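Local coordinates for protein KLLA0E02245p (Kluyveromyces lactis, PDB 4GPS) that removes NAD caps and m7G caps from the 5' ends of RNA and degrades RNA in the 5'-to-3' direction, using a divalent metal cation, at residues S123-K128 / S133-D138; V298-G303 / R308-R313; I316-L321 / Y344-I349. All blocks are in the same frame, centred on the assembly; numbering follows the deposited sequence.

Contact 1 (S123-K128 / S133-D138)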
loop_
_atom_site.group_PDB
_atom_site.type_symbol
_atom_site.label_atom_id
_atom_site.label_comp_id
_atom_site.label_asym_id
_atom_site.label_seq_id
_atom_site.Cartn_x
_atom_site.Cartn_y
_atom_site.Cartn_z
ATOM N N SER A 123 18.185 -19.291 4.190
ATOM C CA SER A 123 17.009 -20.054 4.579
ATOM C C SER A 123 17.319 -20.854 5.874
ATOM O O SER A 123 16.696 -21.874 6.165
ATOM C CB SER A 123 16.563 -20.976 3.428
ATOM O OG SER A 123 15.958 -20.234 2.373
ATOM N N LYS A 124 18.284 -20.373 6.652
ATOM C CA LYS A 124 18.671 -21.014 7.907
ATOM C C LYS A 124 19.383 -20.062 8.850
ATOM O O LYS A 124 20.053 -19.142 8.416
ATOM C CB LYS A 124 19.553 -22.240 7.638
ATOM C CG LYS A 124 18.709 -23.513 7.651
ATOM C CD LYS A 124 19.389 -24.755 7.049
ATOM C CE LYS A 124 18.404 -25.949 7.042
ATOM N NZ LYS A 124 18.855 -27.059 6.151
ATOM N N TRP A 125 19.219 -20.282 10.146
ATOM C CA TRP A 125 19.861 -19.432 11.140
ATOM C C TRP A 125 21.349 -19.764 11.285
ATOM O O TRP A 125 21.739 -20.920 11.117
ATOM C CB TRP A 125 19.175 -19.618 12.499
ATOM C CG TRP A 125 17.748 -19.225 12.506
ATOM C CD1 TRP A 125 16.669 -20.053 12.438
ATOM C CD2 TRP A 125 17.238 -17.891 12.500
ATOM N NE1 TRP A 125 15.509 -19.316 12.376
ATOM C CE2 TRP A 125 15.830 -17.983 12.414
ATOM C CE3 TRP A 125 17.831 -16.621 12.559
ATOM C CZ2 TRP A 125 15.004 -16.847 12.385
ATOM C CZ3 TRP A 125 17.005 -15.489 12.535
ATOM C CH2 TRP A 125 15.608 -15.618 12.448
ATOM N N GLU A 126 22.176 -18.766 11.592
ATOM C CA GLU A 126 23.614 -18.991 11.797
ATOM C C GLU A 126 23.828 -20.090 12.844
ATOM O O GLU A 126 24.610 -21.014 12.632
ATOM C CB GLU A 126 24.292 -17.727 12.303
ATOM C CG GLU A 126 24.258 -16.575 11.344
ATOM C CD GLU A 126 24.512 -15.248 12.040
ATOM O OE1 GLU A 126 25.569 -15.115 12.697
ATOM O OE2 GLU A 126 23.650 -14.348 11.932
ATOM N N ASN A 127 23.123 -19.965 13.971
ATOM C CA ASN A 127 23.192 -20.917 15.084
ATOM C C ASN A 127 22.020 -20.761 16.068
ATOM O O ASN A 127 21.192 -19.871 15.911
ATOM C CB ASN A 127 24.501 -20.727 15.837
ATOM C CG ASN A 127 24.761 -19.282 16.177
ATOM O OD1 ASN A 127 25.626 -18.636 15.577
ATOM N ND2 ASN A 127 23.999 -18.754 17.132
ATOM N N LYS A 128 21.974 -21.624 17.082
ATOM C CA LYS A 128 20.922 -21.602 18.097
ATOM C C LYS A 128 20.815 -20.277 18.833
ATOM O O LYS A 128 19.713 -19.800 19.085
ATOM C CB LYS A 128 21.129 -22.712 19.147
ATOM C CG LYS A 128 20.615 -24.100 18.774
ATOM C CD LYS A 128 19.100 -24.246 18.938
ATOM C CE LYS A 128 18.354 -24.170 17.598
ATOM N NZ LYS A 128 18.805 -25.186 16.598
ATOM N N SER A 133 17.043 -15.659 19.525
ATOM C CA SER A 133 16.882 -14.210 19.705
ATOM C C SER A 133 15.687 -13.698 18.892
ATOM O O SER A 133 15.364 -12.513 18.938
ATOM C CB SER A 133 18.107 -13.467 19.208
ATOM O OG SER A 133 19.247 -14.268 19.369
ATOM N N PHE A 134 15.069 -14.586 18.119
ATOM C CA PHE A 134 13.916 -14.239 17.303
ATOM C C PHE A 134 12.790 -15.260 17.475
ATOM O O PHE A 134 11.686 -14.931 17.921
ATOM C CB PHE A 134 14.315 -14.161 15.828
ATOM C CG PHE A 134 15.368 -13.132 15.538
ATOM C CD1 PHE A 134 16.678 -13.509 15.298
ATOM C CD2 PHE A 134 15.042 -11.770 15.489
ATOM C CE1 PHE A 134 17.643 -12.545 15.008
ATOM C CE2 PHE A 134 16.016 -10.793 15.198
ATOM C CZ PHE A 134 17.305 -11.179 14.957
ATOM N N ILE A 135 13.073 -16.507 17.134
ATOM C CA ILE A 135 12.065 -17.549 17.248
ATOM C C ILE A 135 11.793 -17.943 18.717
ATOM O O ILE A 135 12.680 -18.424 19.440
ATOM C CB ILE A 135 12.505 -18.780 16.434
ATOM C CG1 ILE A 135 12.724 -18.382 14.965
ATOM C CG2 ILE A 135 11.459 -19.885 16.553
ATOM C CD1 ILE A 135 11.444 -17.858 14.267
ATOM N N GLY A 136 10.564 -17.728 19.161
ATOM C CA GLY A 136 10.206 -18.081 20.527
ATOM C C GLY A 136 9.916 -16.869 21.396
ATOM O O GLY A 136 9.398 -16.978 22.506
ATOM N N ILE A 137 10.247 -15.704 20.870
ATOM C CA ILE A 137 10.049 -14.458 21.564
ATOM C C ILE A 137 8.589 -14.060 21.551
ATOM O O ILE A 137 7.911 -14.126 20.525
ATOM C CB ILE A 137 10.943 -13.399 20.929
ATOM C CG1 ILE A 137 12.377 -13.699 21.366
ATOM C CG2 ILE A 137 10.497 -11.987 21.309
ATOM C CD1 ILE A 137 13.384 -12.719 20.863
ATOM N N ASP A 138 8.099 -13.682 22.719
ATOM C CA ASP A 138 6.718 -13.280 22.879
ATOM C C ASP A 138 6.556 -11.869 22.332
ATOM O O ASP A 138 7.050 -10.922 22.941
ATOM C CB ASP A 138 6.336 -13.314 24.370
ATOM C CG ASP A 138 4.841 -13.094 24.602
ATOM O OD1 ASP A 138 4.046 -13.945 24.161
ATOM O OD2 ASP A 138 4.451 -12.083 25.217
#

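Contact 2 (V298-G303 / R308-R313)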
loop_
_atom_site.group_PDB
_atom_site.type_symbol
_atom_site.label_atom_id
_atom_site.label_comp_id
_atom_site.label_asym_id
_atom_site.label_seq_id
_atom_site.Cartn_x
_atom_site.Cartn_y
_atom_site.Cartn_z
ATOM N N VAL A 298 -0.966 -14.485 11.816
ATOM C CA VAL A 298 -1.188 -15.782 12.414
ATOM C C VAL A 298 -1.143 -16.654 11.117
ATOM O O VAL A 298 -1.352 -16.113 10.021
ATOM C CB VAL A 298 -2.565 -15.744 13.122
ATOM C CG1 VAL A 298 -3.592 -16.480 12.356
ATOM C CG2 VAL A 298 -2.412 -16.189 14.552
ATOM N N HIS A 299 -0.823 -17.948 11.192
ATOM C CA HIS A 299 -0.790 -18.766 9.966
ATOM C C HIS A 299 -2.057 -18.578 9.111
ATOM O O HIS A 299 -3.169 -18.483 9.627
ATOM C CB HIS A 299 -0.534 -20.253 10.287
ATOM C CG HIS A 299 0.922 -20.568 10.521
ATOM N ND1 HIS A 299 1.867 -20.532 9.509
ATOM C CD2 HIS A 299 1.604 -20.858 11.657
ATOM C CE1 HIS A 299 3.063 -20.784 10.014
ATOM N NE2 HIS A 299 2.932 -20.985 11.314
ATOM N N PHE A 300 -1.860 -18.503 7.796
ATOM C CA PHE A 300 -2.946 -18.232 6.859
ATOM C C PHE A 300 -3.963 -19.307 6.634
ATOM O O PHE A 300 -3.620 -20.473 6.480
ATOM C CB PHE A 300 -2.378 -17.840 5.496
ATOM C CG PHE A 300 -1.690 -16.515 5.497
ATOM C CD1 PHE A 300 -0.356 -16.403 5.071
ATOM C CD2 PHE A 300 -2.351 -15.380 5.957
ATOM C CE1 PHE A 300 0.308 -15.179 5.111
ATOM C CE2 PHE A 300 -1.690 -14.141 5.999
ATOM C CZ PHE A 300 -0.358 -14.048 5.576
ATOM N N LYS A 301 -5.223 -18.895 6.607
ATOM C CA LYS A 301 -6.327 -19.811 6.338
ATOM C C LYS A 301 -6.950 -19.319 5.033
ATOM O O LYS A 301 -7.812 -18.435 5.055
ATOM C CB LYS A 301 -7.351 -19.773 7.495
ATOM C CG LYS A 301 -6.865 -20.519 8.751
ATOM C CD LYS A 301 -7.369 -19.936 10.066
ATOM C CE LYS A 301 -8.661 -20.560 10.542
ATOM N NZ LYS A 301 -9.199 -19.781 11.695
ATOM N N LEU A 302 -6.492 -19.826 3.881
ATOM C CA LEU A 302 -7.099 -19.371 2.633
ATOM C C LEU A 302 -8.533 -19.825 2.884
ATOM O O LEU A 302 -8.772 -20.719 3.711
ATOM C CB LEU A 302 -6.456 -20.063 1.434
ATOM C CG LEU A 302 -4.941 -19.844 1.309
ATOM C CD1 LEU A 302 -4.399 -20.750 0.218
ATOM C CD2 LEU A 302 -4.633 -18.388 0.994
ATOM N N GLY A 303 -9.519 -19.261 2.226
ATOM C CA GLY A 303 -10.844 -19.717 2.626
ATOM C C GLY A 303 -11.403 -18.722 3.632
ATOM O O GLY A 303 -12.585 -18.404 3.582
ATOM N N ARG A 308 -7.760 -13.566 3.108
ATOM C CA ARG A 308 -7.664 -13.373 1.670
ATOM C C ARG A 308 -7.563 -11.881 1.399
ATOM O O ARG A 308 -6.825 -11.463 0.515
ATOM C CB ARG A 308 -8.874 -13.985 0.958
ATOM C CG ARG A 308 -8.946 -15.521 1.109
ATOM C CD ARG A 308 -7.879 -16.258 0.300
ATOM N NE ARG A 308 -8.039 -16.033 -1.139
ATOM C CZ ARG A 308 -9.002 -16.554 -1.902
ATOM N NH1 ARG A 308 -9.922 -17.360 -1.391
ATOM N NH2 ARG A 308 -9.060 -16.235 -3.187
ATOM N N ARG A 309 -8.293 -11.079 2.175
ATOM C CA ARG A 309 -8.249 -9.620 2.043
ATOM C C ARG A 309 -6.857 -9.110 2.386
ATOM O O ARG A 309 -6.315 -8.247 1.694
ATOM C CB ARG A 309 -9.228 -8.954 3.006
ATOM C CG ARG A 309 -10.481 -8.463 2.391
ATOM C CD ARG A 309 -11.551 -8.352 3.442
ATOM N NE ARG A 309 -12.848 -8.424 2.801
ATOM C CZ ARG A 309 -13.971 -8.778 3.402
ATOM N NH1 ARG A 309 -13.977 -9.108 4.695
ATOM N NH2 ARG A 309 -15.090 -8.789 2.700
ATOM N N LYS A 310 -6.294 -9.638 3.467
ATOM C CA LYS A 310 -4.967 -9.225 3.900
ATOM C C LYS A 310 -3.896 -9.591 2.853
ATOM O O LYS A 310 -3.046 -8.764 2.520
ATOM C CB LYS A 310 -4.638 -9.844 5.273
ATOM C CG LYS A 310 -3.237 -9.582 5.716
ATOM C CD LYS A 310 -2.894 -10.284 7.026
ATOM C CE LYS A 310 -3.590 -9.668 8.225
ATOM N NZ LYS A 310 -3.177 -10.403 9.461
ATOM N N LEU A 311 -3.948 -10.817 2.337
ATOM C CA LEU A 311 -3.001 -11.266 1.316
ATOM C C LEU A 311 -3.130 -10.393 0.060
ATOM O O LEU A 311 -2.122 -9.937 -0.484
ATOM C CB LEU A 311 -3.238 -12.739 0.970
ATOM C CG LEU A 311 -2.900 -13.701 2.123
ATOM C CD1 LEU A 311 -3.561 -15.023 1.863
ATOM C CD2 LEU A 311 -1.382 -13.872 2.272
ATOM N N LEU A 312 -4.358 -10.114 -0.378
ATOM C CA LEU A 312 -4.535 -9.279 -1.563
ATOM C C LEU A 312 -3.991 -7.872 -1.311
ATOM O O LEU A 312 -3.304 -7.296 -2.151
ATOM C CB LEU A 312 -6.019 -9.207 -1.963
ATOM C CG LEU A 312 -6.395 -8.283 -3.131
ATOM C CD1 LEU A 312 -5.711 -8.812 -4.412
ATOM C CD2 LEU A 312 -7.932 -8.181 -3.287
ATOM N N ARG A 313 -4.273 -7.329 -0.134
ATOM C CA ARG A 313 -3.833 -5.989 0.207
ATOM C C ARG A 313 -2.309 -5.931 0.202
ATOM O O ARG A 313 -1.701 -4.991 -0.301
ATOM C CB ARG A 313 -4.409 -5.614 1.579
ATOM C CG ARG A 313 -4.786 -4.151 1.711
ATOM C CD ARG A 313 -5.546 -3.837 3.000
ATOM N NE ARG A 313 -6.131 -2.498 2.903
ATOM C CZ ARG A 313 -5.405 -1.400 2.988
ATOM N NH1 ARG A 313 -4.113 -1.511 3.193
ATOM N NH2 ARG A 313 -5.937 -0.212 2.793
#

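Contact 3 (I316-L321 / Y344-I349)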
loop_
_atom_site.group_PDB
_atom_site.type_symbol
_atom_site.label_atom_id
_atom_site.label_comp_id
_atom_site.label_asym_id
_atom_site.label_seq_id
_atom_site.Cartn_x
_atom_site.Cartn_y
_atom_site.Cartn_z
ATOM N N ILE A 316 -1.104 -5.866 -3.293
ATOM C CA ILE A 316 -1.255 -4.529 -3.886
ATOM C C ILE A 316 -0.215 -3.599 -3.300
ATOM O O ILE A 316 0.372 -2.791 -4.010
ATOM C CB ILE A 316 -2.600 -3.908 -3.585
ATOM C CG1 ILE A 316 -3.708 -4.779 -4.176
ATOM C CG2 ILE A 316 -2.646 -2.476 -4.142
ATOM C CD1 ILE A 316 -5.062 -4.455 -3.615
ATOM N N GLN A 317 0.019 -3.739 -1.999
ATOM C CA GLN A 317 0.982 -2.900 -1.298
ATOM C C GLN A 317 2.402 -2.969 -1.867
ATOM O O GLN A 317 3.012 -1.938 -2.141
ATOM C CB GLN A 317 0.974 -3.242 0.186
ATOM C CG GLN A 317 2.068 -2.626 0.974
ATOM C CD GLN A 317 2.180 -3.221 2.377
ATOM O OE1 GLN A 317 3.159 -2.983 3.081
ATOM N NE2 GLN A 317 1.180 -3.986 2.785
ATOM N N THR A 318 2.938 -4.159 -2.073
ATOM C CA THR A 318 4.285 -4.225 -2.602
ATOM C C THR A 318 4.300 -4.050 -4.104
ATOM O O THR A 318 5.245 -3.471 -4.660
ATOM C CB THR A 318 5.006 -5.521 -2.213
ATOM O OG1 THR A 318 4.188 -6.642 -2.508
ATOM C CG2 THR A 318 5.336 -5.506 -0.712
ATOM N N ASN A 319 3.232 -4.488 -4.766
ATOM C CA ASN A 319 3.190 -4.342 -6.211
ATOM C C ASN A 319 3.191 -2.894 -6.689
ATOM O O ASN A 319 3.563 -2.631 -7.821
ATOM C CB ASN A 319 1.991 -5.062 -6.806
ATOM C CG ASN A 319 2.169 -5.319 -8.273
ATOM O OD1 ASN A 319 1.561 -4.677 -9.098
ATOM N ND2 ASN A 319 3.044 -6.250 -8.601
ATOM N N LEU A 320 2.768 -1.955 -5.843
ATOM C CA LEU A 320 2.783 -0.533 -6.223
ATOM C C LEU A 320 4.204 0.083 -6.168
ATOM O O LEU A 320 4.413 1.241 -6.548
ATOM C CB LEU A 320 1.847 0.280 -5.308
ATOM C CG LEU A 320 0.349 0.173 -5.555
ATOM C CD1 LEU A 320 -0.292 0.625 -4.313
ATOM C CD2 LEU A 320 -0.115 1.003 -6.781
ATOM N N LEU A 321 5.175 -0.676 -5.691
ATOM C CA LEU A 321 6.548 -0.174 -5.606
ATOM C C LEU A 321 7.433 -0.782 -6.682
ATOM O O LEU A 321 7.115 -1.821 -7.272
ATOM C CB LEU A 321 7.167 -0.514 -4.249
ATOM C CG LEU A 321 6.344 -0.078 -3.043
ATOM C CD1 LEU A 321 6.976 -0.627 -1.785
ATOM C CD2 LEU A 321 6.277 1.434 -3.005
ATOM N N TYR A 344 8.990 -13.254 1.240
ATOM C CA TYR A 344 8.157 -13.451 0.058
ATOM C C TYR A 344 8.489 -12.388 -0.932
ATOM O O TYR A 344 8.610 -11.220 -0.562
ATOM C CB TYR A 344 6.665 -13.296 0.366
ATOM C CG TYR A 344 6.054 -14.378 1.226
ATOM C CD1 TYR A 344 5.474 -15.499 0.659
ATOM C CD2 TYR A 344 6.025 -14.253 2.608
ATOM C CE1 TYR A 344 4.875 -16.452 1.446
ATOM C CE2 TYR A 344 5.437 -15.206 3.398
ATOM C CZ TYR A 344 4.860 -16.304 2.814
ATOM O OH TYR A 344 4.291 -17.272 3.613
ATOM N N LYS A 345 8.658 -12.781 -2.184
ATOM C CA LYS A 345 8.866 -11.794 -3.228
ATOM C C LYS A 345 7.447 -11.538 -3.746
ATOM O O LYS A 345 6.496 -12.238 -3.326
ATOM C CB LYS A 345 9.787 -12.345 -4.304
ATOM C CG LYS A 345 11.191 -12.288 -3.813
ATOM C CD LYS A 345 12.185 -12.849 -4.766
ATOM C CE LYS A 345 13.553 -12.660 -4.145
ATOM N NZ LYS A 345 13.798 -11.206 -3.898
ATOM N N ILE A 346 7.286 -10.542 -4.614
ATOM C CA ILE A 346 5.958 -10.213 -5.130
ATOM C C ILE A 346 5.334 -11.414 -5.857
ATOM O O ILE A 346 4.146 -11.710 -5.676
ATOM C CB ILE A 346 6.012 -8.994 -6.086
ATOM C CG1 ILE A 346 4.601 -8.569 -6.466
ATOM C CG2 ILE A 346 6.808 -9.345 -7.338
ATOM C CD1 ILE A 346 3.793 -8.201 -5.281
ATOM N N GLN A 347 6.128 -12.108 -6.668
ATOM C CA GLN A 347 5.647 -13.287 -7.390
ATOM C C GLN A 347 5.146 -14.351 -6.394
ATOM O O GLN A 347 4.168 -15.055 -6.665
ATOM C CB GLN A 347 6.778 -13.867 -8.263
ATOM C CG GLN A 347 6.436 -15.192 -8.928
ATOM C CD GLN A 347 5.243 -15.093 -9.884
ATOM O OE1 GLN A 347 4.454 -16.053 -10.011
ATOM N NE2 GLN A 347 5.103 -13.935 -10.567
ATOM N N ASP A 348 5.810 -14.458 -5.240
ATOM C CA ASP A 348 5.404 -15.421 -4.218
ATOM C C ASP A 348 4.037 -15.053 -3.618
ATOM O O ASP A 348 3.144 -15.920 -3.544
ATOM C CB ASP A 348 6.454 -15.536 -3.098
ATOM C CG ASP A 348 7.840 -15.947 -3.622
ATOM O OD1 ASP A 348 7.941 -16.962 -4.345
ATOM O OD2 ASP A 348 8.838 -15.255 -3.308
ATOM N N ILE A 349 3.842 -13.801 -3.183
ATOM C CA ILE A 349 2.521 -13.455 -2.627
ATOM C C ILE A 349 1.499 -13.665 -3.726
ATOM O O ILE A 349 0.427 -14.159 -3.465
ATOM C CB ILE A 349 2.367 -11.993 -2.190
ATOM C CG1 ILE A 349 3.336 -11.678 -1.084
ATOM C CG2 ILE A 349 0.961 -11.785 -1.612
ATOM C CD1 ILE A 349 3.015 -12.472 0.187
#

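Contact 1 (S123-K128 / S133-D138)
Trp125 and Phe134 mark the closest backbone approach of 123-128 and 133-138, and their CA atoms are still 10.0 Å apart, so side chains alone bridge the two loops on either side of helix 128-131. The second loop folds into a type II beta turn from Phe134 to Ile137, with Gly136 at its third position and a weak closing bond from Ile137 N to Phe134 O. Trp125 and Phe134 each carry CG anti to the carbonyl carbon (chi1 -62° and -60°), which sends both rings into the gap. Their planes lie 16° from parallel, but the six-membered ring of Trp125 and the ring of Phe134 have centroids 5.4 Å apart: they are slid apart and barely overlap. The nearest approach is between Trp125 CZ3 and Phe134 CD1, at 3.4 Å. Further along the indole, Ile135 CG1 comes within 3.8 Å of Trp125 CZ2. Trp125 also stacks with Tyr119 of helix 114-122, while Phe134 touches Leu245 and Leu246 of helix 233-246, so the pair sits between these two helices. No hydrogen bond crosses between the segments; cohesion here is apolar, resting on dispersion and burial rather than on directional bonds.

Contact 2 (V298-G303 / R308-R313)
Phe300 presents one ring face to Leu311, whose CD2 sits 3.6 Å from the ring centroid and only 17° off the normal, a CH-pi contact. On the opposite face the carbonyl oxygen of Val298 lies 4.2 Å above the plane, displaced toward the rim. Lys310 CD comes to the ring edge at CE2, and His307 meets the ring edge-to-face. The two methyls of Leu311 divide the work: CD2 covers the phenyl, while CD1 meets Leu302 CD2 at 3.6 Å, the two leucines crossing at about a right angle. Leu302 CD2 also lies 3.9 Å from Arg308 CD. The arginine chain bends at chi2 and chi3 (-72° and -63°), folding its aliphatic part back against the loop so that Gly303 N comes near the guanidinium plane at its edge. Replacing Phe300 with an alanine would probably open a gap over Leu311 CD2 and deprive His307 of its ring partner. The loop after strand 290-297 is thus laid back over helix 305-319, where Lys301 N also bonds to His307 ND1. Between the two segments themselves no hydrogen bond forms, which implies attachment by hydrocarbon surfaces, Arg308 and Lys310 touching the loop mainly through their methylene carbons.

Contact 3 (I316-L321 / Y344-I349)
The flat amide of Asn319 meets Ile346 through its nitrogen: ND2 lies 3.5 Å from Ile346 CG1, while OD1 accepts a hydrogen bond from Leu82 N and ND2 also makes a weak one to Pro80 O. The other flat group, the Tyr344 ring, has Asp348 CB at its edge and in its plane, a contact inside 344-349. In this PD-(D/E)XK nuclease fold the pairing brings the C-terminal part of helix 305-319 against the start of helix 346-353, with CA atoms of Asn319 and Ile346 6.6 Å apart. Ile346 is the residue of 344-349 that makes the close contacts. Its CG1 stands anti to the backbone N (chi1 -173°), carrying CD1 across to Thr318 OG1 at 3.2 Å and to Asn319 N at 3.8 Å. The threonine hydroxyl meets only a methyl from this segment; its weak hydrogen bond runs back to Met314 O, one turn earlier in its own helix. The Thr318 side chain also touches Glu293, a metal ligand, and the neighbouring Gln317 probably binds substrate, so Ile346 packs against a helical turn that also borders the metal site. Helix 346-353 is begun by Lys345 at its N-cap with half of a capping box: Lys345 N donates to the anti lone pair of Asp348 OD2, 2.7 Å away, with an N-H...O angle of 161°.

How the contacts relate
Contacts 2 and 3 share helix 305-319, their centres 14 Å apart, and touch where Leu311 O meets Ile349 CG2 at 3.8 Å. Contact 1 stands apart, its centre 24 Å from that of contact 2 and 25 Å from that of contact 3, with nearest atoms about 10 Å away in both cases. Contacts 1 and 3 have side chains near metal ligands, while contact 2 comes near a residue that probably binds substrate. Between side chains, Thr318 of contact 3 is about 4 Å from the metal ligand Glu293, and Phe134 of contact 1 about 9 Å from Ile294, another ligand. Lys310 of contact 2 lies about 6 Å from Lys295, the probable substrate-binding residue.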